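PDB 3RMG: octaprenyl-diphosphate synthase from Bacteroides thetaiotaomicron, which probably acts as a magnesium-dependent prenyltransferase of the FPP/GGPP synthase family, building isoprenoid diphosphates. Local coordinates for residues E164-V169 and F210-D215. Sequence-based numbering, arbitrary orientation.
Sequences EVYFDV and FQIKDD
In the all-helical isoprenoid synthase fold, Y166 of helix 163-172 meets D215, which by sequence is the second aspartate of the family's second aspartate-rich motif (DDxxD), carried on helix 193-217. In relatives that motif binds magnesium and substrate diphosphate, so Y166 probably belongs to its second shell. The segment axes stay 11.7 Å apart at closest approach and run at 117°, so long side chains must bridge the gap. Y166 does so with its ring carbon CG turned away from the backbone N (chi1 167°), which sends the phenol across to the other helix. Y166 OH donates a hydrogen bond to D215 OD2; the modelled separation of 2.4 Å is very short, and at this resolution the exact length is doubtful. OD2 lies in the plane of the ring, at its edge, while the carboxylate is turned 49° from that plane. The other oxygen of D215 is held from its own helix: Q211 NE2 donates to D215 OD1 over 3.0 Å, from above the carboxylate plane. Each carboxylate oxygen thus has a separate donor, and Q211 OE1 is itself hydrogen-bonded to T174 OG1. Replacing D215 by an alanine removes both acceptors and would probably leave the Y166 hydroxyl and the Q211 amide without these mates. I212 flanks this polar link: its CG1 lies 3.6 Å from Y166 OH, an aliphatic carbon beside the hydroxyl, and T290 of helix 283-302 touches both I212 and F167. The two rings of helix 163-172 also pack together, Y166 CD2 standing 4.0 Å above the centre of the F167 ring, and in an apolar contact I212 CD1 comes up to the edge of that ring, near its plane, 3.7 Å from F167 CE2.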
ATOM      1  N   GLU A 164      28.381  10.649   3.863  1.00 72.73           N
ATOM      2  CA  GLU A 164      27.430  10.497   4.961  1.00 72.90           C
ATOM      3  C   GLU A 164      25.987  10.527   4.465  1.00 67.72           C
ATOM      4  O   GLU A 164      25.177   9.687   4.850  1.00 67.27           O
ATOM      5  CB  GLU A 164      27.647  11.553   6.048  1.00 73.99           C
ATOM      6  CG  GLU A 164      28.919  11.356   6.860  1.00 87.53           C
ATOM      7  CD  GLU A 164      30.168  11.809   6.116  1.00101.91           C
ATOM      8  OE1 GLU A 164      31.287  11.544   6.611  1.00102.81           O
ATOM      9  OE2 GLU A 164      30.031  12.431   5.039  1.00106.14           O
ATOM     10  N   VAL A 165      25.654  11.480   3.610  1.00 61.85           N
ATOM     11  CA  VAL A 165      24.282  11.545   3.130  1.00 62.60           C
ATOM     12  C   VAL A 165      23.974  10.353   2.223  1.00 62.25           C
ATOM     13  O   VAL A 165      22.853   9.836   2.197  1.00 57.62           O
ATOM     14  CB  VAL A 165      23.989  12.862   2.394  1.00 60.91           C
ATOM     15  CG1 VAL A 165      22.548  12.883   1.909  1.00 48.46           C
ATOM     16  CG2 VAL A 165      24.275  14.051   3.315  1.00 60.31           C
ATOM     17  N   TYR A 166      24.986   9.921   1.482  1.00 57.87           N
ATOM     18  CA  TYR A 166      24.834   8.824   0.544  1.00 57.07           C
ATOM     19  C   TYR A 166      24.531   7.522   1.287  1.00 56.36           C
ATOM     20  O   TYR A 166      23.633   6.766   0.906  1.00 54.99           O
ATOM     21  CB  TYR A 166      26.130   8.693  -0.245  1.00 57.14           C
ATOM     22  CG  TYR A 166      26.299   7.428  -1.047  1.00 53.99           C
ATOM     23  CD1 TYR A 166      25.493   7.161  -2.147  1.00 56.32           C
ATOM     24  CD2 TYR A 166      27.309   6.528  -0.741  1.00 57.16           C
ATOM     25  CE1 TYR A 166      25.675   6.011  -2.903  1.00 51.61           C
ATOM     26  CE2 TYR A 166      27.500   5.378  -1.488  1.00 44.10           C
ATOM     27  CZ  TYR A 166      26.683   5.128  -2.567  1.00 49.19           C
ATOM     28  OH  TYR A 166      26.882   3.984  -3.312  1.00 51.74           O
ATOM     29  N   PHE A 167      25.287   7.282   2.356  1.00 46.42           N
ATOM     30  CA  PHE A 167      25.145   6.079   3.160  1.00 51.25           C
ATOM     31  C   PHE A 167      23.869   6.067   3.973  1.00 51.24           C
ATOM     32  O   PHE A 167      23.221   5.030   4.122  1.00 53.96           O
ATOM     33  CB  PHE A 167      26.344   5.925   4.075  1.00 44.86           C
ATOM     34  CG  PHE A 167      27.545   5.412   3.373  1.00 47.43           C
ATOM     35  CD1 PHE A 167      28.690   6.172   3.280  1.00 52.95           C
ATOM     36  CD2 PHE A 167      27.517   4.169   2.774  1.00 47.06           C
ATOM     37  CE1 PHE A 167      29.796   5.686   2.627  1.00 58.17           C
ATOM     38  CE2 PHE A 167      28.618   3.682   2.119  1.00 53.72           C
ATOM     39  CZ  PHE A 167      29.760   4.440   2.047  1.00 54.63           C
ATOM     40  N   ASP A 168      23.514   7.229   4.497  1.00 47.90           N
ATOM     41  CA  ASP A 168      22.266   7.376   5.211  1.00 51.76           C
ATOM     42  C   ASP A 168      21.094   6.955   4.339  1.00 50.45           C
ATOM     43  O   ASP A 168      20.190   6.273   4.800  1.00 56.47           O
ATOM     44  CB  ASP A 168      22.079   8.816   5.675  1.00 52.71           C
ATOM     45  CG  ASP A 168      20.952   8.952   6.664  1.00 70.25           C
ATOM     46  OD1 ASP A 168      20.933   8.172   7.643  1.00 86.39           O
ATOM     47  OD2 ASP A 168      20.080   9.824   6.463  1.00 82.66           O
ATOM     48  N   VAL A 169      21.107   7.370   3.079  1.00 48.74           N
ATOM     49  CA  VAL A 169      20.033   7.038   2.148  1.00 44.94           C
ATOM     50  C   VAL A 169      19.967   5.536   1.864  1.00 44.26           C
ATOM     51  O   VAL A 169      18.886   4.939   1.852  1.00 43.26           O
ATOM     52  CB  VAL A 169      20.221   7.766   0.799  1.00 53.06           C
ATOM     53  CG1 VAL A 169      19.167   7.298  -0.214  1.00 49.76           C
ATOM     54  CG2 VAL A 169      20.186   9.289   0.991  1.00 51.75           C
ATOM     55  N   PHE A 210      25.818  -4.600  -1.469  1.00 42.30           N
ATOM     56  CA  PHE A 210      24.978  -4.819  -2.623  1.00 47.19           C
ATOM     57  C   PHE A 210      24.670  -3.501  -3.334  1.00 49.32           C
ATOM     58  O   PHE A 210      24.834  -3.393  -4.553  1.00 48.63           O
ATOM     59  CB  PHE A 210      23.690  -5.503  -2.177  1.00 47.00           C
ATOM     60  CG  PHE A 210      22.856  -6.028  -3.305  1.00 61.87           C
ATOM     61  CD1 PHE A 210      23.055  -7.313  -3.794  1.00 63.74           C
ATOM     62  CD2 PHE A 210      21.866  -5.237  -3.881  1.00 64.34           C
ATOM     63  CE1 PHE A 210      22.282  -7.801  -4.839  1.00 67.20           C
ATOM     64  CE2 PHE A 210      21.085  -5.719  -4.929  1.00 60.44           C
ATOM     65  CZ  PHE A 210      21.297  -7.003  -5.408  1.00 64.40           C
ATOM     66  N   GLN A 211      24.232  -2.499  -2.572  1.00 45.53           N
ATOM     67  CA  GLN A 211      23.834  -1.213  -3.151  1.00 44.91           C
ATOM     68  C   GLN A 211      24.995  -0.474  -3.813  1.00 45.94           C
ATOM     69  O   GLN A 211      24.842   0.077  -4.893  1.00 49.09           O
ATOM     70  CB  GLN A 211      23.210  -0.306  -2.096  1.00 45.81           C
ATOM     71  CG  GLN A 211      22.610   0.944  -2.706  1.00 51.80           C
ATOM     72  CD  GLN A 211      21.688   0.600  -3.859  1.00 59.67           C
ATOM     73  OE1 GLN A 211      20.674  -0.079  -3.675  1.00 57.68           O
ATOM     74  NE2 GLN A 211      22.040   1.051  -5.056  1.00 52.64           N
ATOM     75  N   ILE A 212      26.146  -0.456  -3.150  1.00 43.65           N
ATOM     76  CA  ILE A 212      27.337   0.171  -3.692  1.00 45.06           C
ATOM     77  C   ILE A 212      27.787  -0.551  -4.962  1.00 54.09           C
ATOM     78  O   ILE A 212      28.160   0.090  -5.948  1.00 53.32           O
ATOM     79  CB  ILE A 212      28.476   0.176  -2.669  1.00 42.33           C
ATOM     80  CG1 ILE A 212      28.177   1.165  -1.539  1.00 46.65           C
ATOM     81  CG2 ILE A 212      29.770   0.563  -3.322  1.00 46.81           C
ATOM     82  CD1 ILE A 212      29.193   1.070  -0.368  1.00 41.83           C
ATOM     83  N   LYS A 213      27.746  -1.883  -4.941  1.00 53.21           N
ATOM     84  CA  LYS A 213      28.021  -2.666  -6.145  1.00 54.46           C
ATOM     85  C   LYS A 213      27.174  -2.194  -7.322  1.00 53.68           C
ATOM     86  O   LYS A 213      27.689  -1.964  -8.410  1.00 51.63           O
ATOM     87  CB  LYS A 213      27.764  -4.152  -5.902  1.00 52.25           C
ATOM     88  CG  LYS A 213      28.994  -4.936  -5.494  1.00 65.40           C
ATOM     89  CD  LYS A 213      29.802  -5.389  -6.709  1.00 77.47           C
ATOM     90  CE  LYS A 213      30.666  -4.265  -7.258  1.00 84.93           C
ATOM     91  NZ  LYS A 213      31.678  -4.761  -8.240  1.00 85.31           N
ATOM     92  N   ASP A 214      25.872  -2.068  -7.101  1.00 51.68           N
ATOM     93  CA  ASP A 214      24.963  -1.608  -8.132  1.00 57.17           C
ATOM     94  C   ASP A 214      25.281  -0.205  -8.630  1.00 59.38           C
ATOM     95  O   ASP A 214      25.150   0.070  -9.817  1.00 62.39           O
ATOM     96  CB  ASP A 214      23.522  -1.634  -7.628  1.00 61.69           C
ATOM     97  CG  ASP A 214      22.742  -2.803  -8.170  1.00 72.86           C
ATOM     98  OD1 ASP A 214      23.324  -3.598  -8.942  1.00 84.34           O
ATOM     99  OD2 ASP A 214      21.545  -2.921  -7.834  1.00 75.13           O
ATOM    100  N   ASP A 215      25.660   0.688  -7.721  1.00 56.68           N
ATOM    101  CA  ASP A 215      25.967   2.066  -8.093  1.00 51.88           C
ATOM    102  C   ASP A 215      27.174   2.118  -9.035  1.00 54.85           C
ATOM    103  O   ASP A 215      27.226   2.938  -9.946  1.00 59.33           O
ATOM    104  CB  ASP A 215      26.232   2.916  -6.849  1.00 47.38           C
ATOM    105  CG  ASP A 215      24.975   3.201  -6.055  1.00 46.33           C
ATOM    106  OD1 ASP A 215      23.868   2.857  -6.525  1.00 46.07           O
ATOM    107  OD2 ASP A 215      25.093   3.777  -4.954  1.00 53.85           O
TER